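Local coordinates for protein ribose 5-phosphate isomerase (PDB 3M1P) that probably interconverts ribose 5-phosphate and ribulose 5-phosphate as a type B sugar-phosphate isomerase, at residues T2-I7 against V32-G37; G8-A13 against L67-G72. The protein carries 1 engineered substitution. All blocks are in the same frame, centred on the assembly; numbering follows the deposited sequence.

Contact 1 and contact 2 follow each other along strand 3-9 of one parallel sheet. Contact 1 joins its first part to the outermost strand 31-35. Contact 2 joins its last residues, and the turn after them, to the neighbour on the other side, strand 64-69. Contact 1 is partly buried and runs out to an exposed end at Thr2 and Arg4. It is a regular set of backbone bonds with aliphatic side chains on both faces. Contact 2 is buried and lies where the strands end. Its backbone pairing is weaker. Apart from Leu67, the residues that meet are mostly small, with one proline and one acid. The two meet where Tyr35 packs on Thr9.

Contact 1: T2-I7 against V32-G37; sequences TRRVAI and VPVYCG
Strand 3-7 and strand 32-35 pair in parallel through five backbone hydrogen bonds, from Val32 N to Arg3 O at one end to Cys36 N to Ile7 O at the other. They are the two strands of a beta-alpha-beta crossover in a Rossmann-like fold, with helix 17-26 as the main helix of the connection. The last bond is the shortest: Cys36 N is 2.7 Å from Ile7 O.

Ile7 is the residue most covered by the other segment. Its CB lies 4.0 Å from the carbonyl O of Val34. CG2 is anti to the backbone N and CG1 lies beside it (chi1 -60°). This sends CG2 to the edge of the Tyr35 ring, in its plane, 3.9 Å from CD1. The longer branch runs alongside Pro33, and its tip CD1 is 3.6 Å from Pro33 CB. Val5 shares this face. Helix 17-26 covers it through Leu20, Ile21 and Val24.

Arg4, Ala6, Val32 and Val34 lie on the other face. The Arg4 chain bends at chi3 (80°) and brings its guanidinium back over Val34. One face of that group rests on a methyl, with NH2 3.5 Å from Val34 CG2. Arg4 NH1 bonds to the carbonyl O of Glu61, which helps fix the group. Ala6 packs on Val53 and Met56 of helix 46-58. At the exposed start, Thr2 OG1 is 3.4 Å from Val32 CG2, a packing contact.

Tyr35 closes the other end. Its OH bonds to the carbonyl O of Pro38. The chain turns back over its ring, so that Gly37 N sits 3.4 Å above the ring plane, over the centre.

Contact 2: G8-A13 against L67-G72; sequences GTDHPA and LAAGSG. Engineered in segment 67-72: Ala69 (natural residue Cys).
Gly8 and Leu67 pair in parallel, with Ala68 N 3.1 Å from Gly8 O, but the next bond, from Asp10 N to Ala68 O, is weak at 3.4 Å as the strands part.

Leu67 CD2 lies 3.8 Å from Gly8 CA, where glycine has no side chain. On the other face Ala13, in the short, weakly bonded helical turn that follows, comes back to the strand. Its CB is 4.0 Å from Ala68 CB. It also sits 3.4 Å from Ala68 O, the same oxygen that takes the weak Asp10 bond.

Asp10 lies across the strand end. Its CG is placed between the backbone N and the carbonyl carbon (chi1 66°), which brings the carboxylate over Ala69. OD1 is 3.2 Å from Ala69 CA. This oxygen is buried and has no hydrogen-bonding partner in the model. Ala69 is engineered; the natural residue is cysteine. The Asp10 backbone has its own tie, with Thr9 OG1 donating to Asp10 O at 3.0 Å.

Pro12 faces Gly70. A phosphate ion, probably from the crystallisation liquor, lies about 5 Å from its side chain and may mark a pocket at the C-terminal ends of the strands, where parallel alpha/beta folds commonly place their active sites.

Around the contact, Leu67 packs against Met75 and Ala79 of helix 73-80 and Val53 of helix 46-58. Tyr46 of helix 46-58 touches Asp10, Arg141 of the second subunit reaches His11, and strand 107-111 bonds to the far side of strand 64-69.

Contact 1: T2-I7 against V32-G37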
loop_
_atom_site.group_PDB
_atom_site.type_symbol
_atom_site.label_atom_id
_atom_site.label_comp_id
_atom_site.label_asym_id
_atom_site.label_seq_id
_atom_site.Cartn_x
_atom_site.Cartn_y
_atom_site.Cartn_z
ATOM N N THR A 2 15.921 1.725 29.528
ATOM C CA THR A 2 15.687 1.164 28.181
ATOM C C THR A 2 14.241 0.653 28.029
ATOM O O THR A 2 13.498 0.584 29.005
ATOM C CB THR A 2 16.737 0.098 27.707
ATOM O OG1 THR A 2 16.553 -1.145 28.396
ATOM C CG2 THR A 2 18.166 0.608 27.871
ATOM N N ARG A 3 13.841 0.327 26.801
ATOM C CA ARG A 3 12.451 -0.054 26.543
ATOM C C ARG A 3 12.326 -1.391 25.827
ATOM O O ARG A 3 12.792 -1.562 24.690
ATOM C CB ARG A 3 11.649 1.080 25.867
ATOM C CG ARG A 3 12.454 2.120 25.103
ATOM C CD ARG A 3 11.941 3.564 25.294
ATOM N NE ARG A 3 10.507 3.734 25.040
ATOM C CZ ARG A 3 9.965 4.660 24.247
ATOM N NH1 ARG A 3 10.725 5.543 23.611
ATOM N NH2 ARG A 3 8.648 4.715 24.104
ATOM N N ARG A 4 11.721 -2.346 26.533
ATOM C CA ARG A 4 11.608 -3.713 26.061
ATOM C C ARG A 4 10.534 -3.794 24.986
ATOM O O ARG A 4 9.506 -3.133 25.082
ATOM C CB ARG A 4 11.301 -4.669 27.221
ATOM C CG ARG A 4 12.288 -4.563 28.404
ATOM C CD ARG A 4 11.975 -5.603 29.470
ATOM N NE ARG A 4 12.494 -6.910 29.100
ATOM C CZ ARG A 4 11.833 -8.051 29.260
ATOM N NH1 ARG A 4 10.616 -8.057 29.791
ATOM N NH2 ARG A 4 12.395 -9.187 28.901
ATOM N N VAL A 5 10.804 -4.594 23.959
ATOM C CA VAL A 5 9.926 -4.737 22.812
ATOM C C VAL A 5 9.770 -6.224 22.522
ATOM O O VAL A 5 10.674 -6.855 21.979
ATOM C CB VAL A 5 10.505 -4.001 21.559
ATOM C CG1 VAL A 5 9.664 -4.283 20.290
ATOM C CG2 VAL A 5 10.618 -2.515 21.807
ATOM N N ALA A 6 8.624 -6.795 22.878
ATOM C CA ALA A 6 8.435 -8.232 22.665
ATOM C C ALA A 6 8.095 -8.524 21.210
ATOM O O ALA A 6 7.291 -7.827 20.609
ATOM C CB ALA A 6 7.367 -8.800 23.611
ATOM N N ILE A 7 8.711 -9.558 20.650
ATOM C CA ILE A 7 8.490 -9.911 19.255
ATOM C C ILE A 7 7.863 -11.300 19.139
ATOM O O ILE A 7 8.358 -12.263 19.731
ATOM C CB ILE A 7 9.811 -9.836 18.422
ATOM C CG1 ILE A 7 10.401 -8.418 18.458
ATOM C CG2 ILE A 7 9.565 -10.316 16.974
ATOM C CD1 ILE A 7 11.906 -8.334 18.153
ATOM N N VAL A 32 15.079 -2.679 23.350
ATOM C CA VAL A 32 15.581 -4.044 23.538
ATOM C C VAL A 32 14.614 -5.106 23.018
ATOM O O VAL A 32 13.529 -5.278 23.585
ATOM C CB VAL A 32 15.899 -4.348 25.033
ATOM C CG1 VAL A 32 16.611 -5.696 25.164
ATOM C CG2 VAL A 32 16.719 -3.208 25.666
ATOM N N PRO A 33 14.998 -5.827 21.945
ATOM C CA PRO A 33 14.132 -6.892 21.444
ATOM C C PRO A 33 14.098 -8.098 22.386
ATOM O O PRO A 33 15.141 -8.521 22.914
ATOM C CB PRO A 33 14.762 -7.278 20.102
ATOM C CG PRO A 33 16.161 -6.804 20.164
ATOM C CD PRO A 33 16.235 -5.686 21.149
ATOM N N VAL A 34 12.893 -8.615 22.598
ATOM C CA VAL A 34 12.658 -9.799 23.413
ATOM C C VAL A 34 11.929 -10.759 22.496
ATOM O O VAL A 34 10.719 -10.639 22.267
ATOM C CB VAL A 34 11.798 -9.467 24.678
ATOM C CG1 VAL A 34 11.619 -10.693 25.566
ATOM C CG2 VAL A 34 12.409 -8.314 25.468
ATOM N N TYR A 35 12.671 -11.697 21.929
ATOM C CA TYR A 35 12.069 -12.603 20.966
ATOM C C TYR A 35 11.251 -13.712 21.636
ATOM O O TYR A 35 11.786 -14.518 22.412
ATOM C CB TYR A 35 13.089 -13.174 19.984
ATOM C CG TYR A 35 12.419 -14.040 18.957
ATOM C CD1 TYR A 35 11.572 -13.483 17.992
ATOM C CD2 TYR A 35 12.595 -15.426 18.968
ATOM C CE1 TYR A 35 10.922 -14.289 17.061
ATOM C CE2 TYR A 35 11.953 -16.238 18.043
ATOM C CZ TYR A 35 11.125 -15.664 17.089
ATOM O OH TYR A 35 10.497 -16.474 16.169
ATOM N N CYS A 36 9.953 -13.734 21.314
ATOM C CA CYS A 36 8.996 -14.645 21.924
ATOM C C CYS A 36 8.228 -15.443 20.875
ATOM O O CYS A 36 7.180 -16.005 21.172
ATOM C CB CYS A 36 8.017 -13.864 22.813
ATOM S SG CYS A 36 8.770 -13.052 24.249
ATOM N N GLY A 37 8.747 -15.492 19.653
ATOM C CA GLY A 37 8.073 -16.184 18.554
ATOM C C GLY A 37 8.563 -17.616 18.487
ATOM O O GLY A 37 9.330 -18.040 19.355
#

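Contact 2: G8-A13 against L67-G72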
loop_
_atom_site.group_PDB
_atom_site.type_symbol
_atom_site.label_atom_id
_atom_site.label_comp_id
_atom_site.label_asym_id
_atom_site.label_seq_id
_atom_site.Cartn_x
_atom_site.Cartn_y
_atom_site.Cartn_z
ATOM N N GLY A 8 6.769 -11.399 18.384
ATOM C CA GLY A 8 6.172 -12.699 18.059
ATOM C C GLY A 8 5.918 -12.852 16.568
ATOM O O GLY A 8 5.780 -11.859 15.854
ATOM N N THR A 9 5.885 -14.095 16.094
ATOM C CA THR A 9 5.537 -14.406 14.702
ATOM C C THR A 9 4.725 -15.697 14.645
ATOM O O THR A 9 4.625 -16.422 15.644
ATOM C CB THR A 9 6.799 -14.579 13.767
ATOM O OG1 THR A 9 7.427 -15.841 14.009
ATOM C CG2 THR A 9 7.813 -13.482 13.959
ATOM N N ASP A 10 4.136 -15.978 13.488
ATOM C CA ASP A 10 3.710 -17.342 13.184
ATOM C C ASP A 10 4.724 -17.975 12.213
ATOM O O ASP A 10 5.831 -17.449 12.060
ATOM C CB ASP A 10 2.252 -17.407 12.699
ATOM C CG ASP A 10 2.031 -16.728 11.361
ATOM O OD1 ASP A 10 2.939 -16.017 10.864
ATOM O OD2 ASP A 10 0.927 -16.930 10.797
ATOM N N HIS A 11 4.364 -19.090 11.582
ATOM C CA HIS A 11 5.312 -19.856 10.763
ATOM C C HIS A 11 5.909 -19.125 9.549
ATOM O O HIS A 11 7.129 -19.083 9.434
ATOM C CB HIS A 11 4.740 -21.228 10.368
ATOM C CG HIS A 11 3.272 -21.207 10.069
ATOM N ND1 HIS A 11 2.754 -21.585 8.848
ATOM C CD2 HIS A 11 2.215 -20.826 10.826
ATOM C CE1 HIS A 11 1.441 -21.444 8.868
ATOM N NE2 HIS A 11 1.088 -20.986 10.058
ATOM N N PRO A 12 5.066 -18.542 8.648
ATOM C CA PRO A 12 5.664 -17.901 7.474
ATOM C C PRO A 12 6.581 -16.712 7.803
ATOM O O PRO A 12 7.561 -16.477 7.081
ATOM C CB PRO A 12 4.452 -17.441 6.653
ATOM C CG PRO A 12 3.321 -17.372 7.607
ATOM C CD PRO A 12 3.591 -18.416 8.639
ATOM N N ALA A 13 6.269 -15.988 8.881
ATOM C CA ALA A 13 7.061 -14.835 9.319
ATOM C C ALA A 13 8.291 -15.226 10.142
ATOM O O ALA A 13 9.132 -14.378 10.451
ATOM C CB ALA A 13 6.195 -13.872 10.101
ATOM N N LEU A 67 4.243 -7.908 16.162
ATOM C CA LEU A 67 3.670 -9.159 15.691
ATOM C C LEU A 67 3.718 -9.175 14.182
ATOM O O LEU A 67 3.214 -8.260 13.530
ATOM C CB LEU A 67 2.242 -9.359 16.209
ATOM C CG LEU A 67 2.117 -9.558 17.726
ATOM C CD1 LEU A 67 0.638 -9.501 18.194
ATOM C CD2 LEU A 67 2.798 -10.864 18.184
ATOM N N ALA A 68 4.383 -10.192 13.643
ATOM C CA ALA A 68 4.500 -10.364 12.207
ATOM C C ALA A 68 3.903 -11.702 11.853
ATOM O O ALA A 68 4.177 -12.706 12.518
ATOM C CB ALA A 68 5.968 -10.291 11.773
ATOM N N ALA A 69 3.057 -11.716 10.831
ATOM C CA ALA A 69 2.449 -12.946 10.357
ATOM C C ALA A 69 2.261 -12.865 8.846
ATOM O O ALA A 69 2.878 -12.029 8.188
ATOM C CB ALA A 69 1.113 -13.208 11.082
ATOM N N GLY A 70 1.444 -13.742 8.278
ATOM C CA GLY A 70 1.177 -13.704 6.838
ATOM C C GLY A 70 0.676 -12.328 6.431
ATOM O O GLY A 70 1.350 -11.600 5.684
ATOM N N SER A 71 -0.476 -11.958 6.974
ATOM C CA SER A 71 -1.131 -10.701 6.658
ATOM C C SER A 71 -1.049 -9.691 7.823
ATOM O O SER A 71 -1.076 -8.474 7.606
ATOM C CB SER A 71 -2.588 -10.994 6.323
ATOM O OG SER A 71 -3.201 -11.574 7.467
ATOM N N GLY A 72 -0.937 -10.204 9.047
ATOM C CA GLY A 72 -0.970 -9.384 10.252
ATOM C C GLY A 72 -2.365 -9.137 10.783
ATOM O O GLY A 72 -2.536 -8.627 11.903
#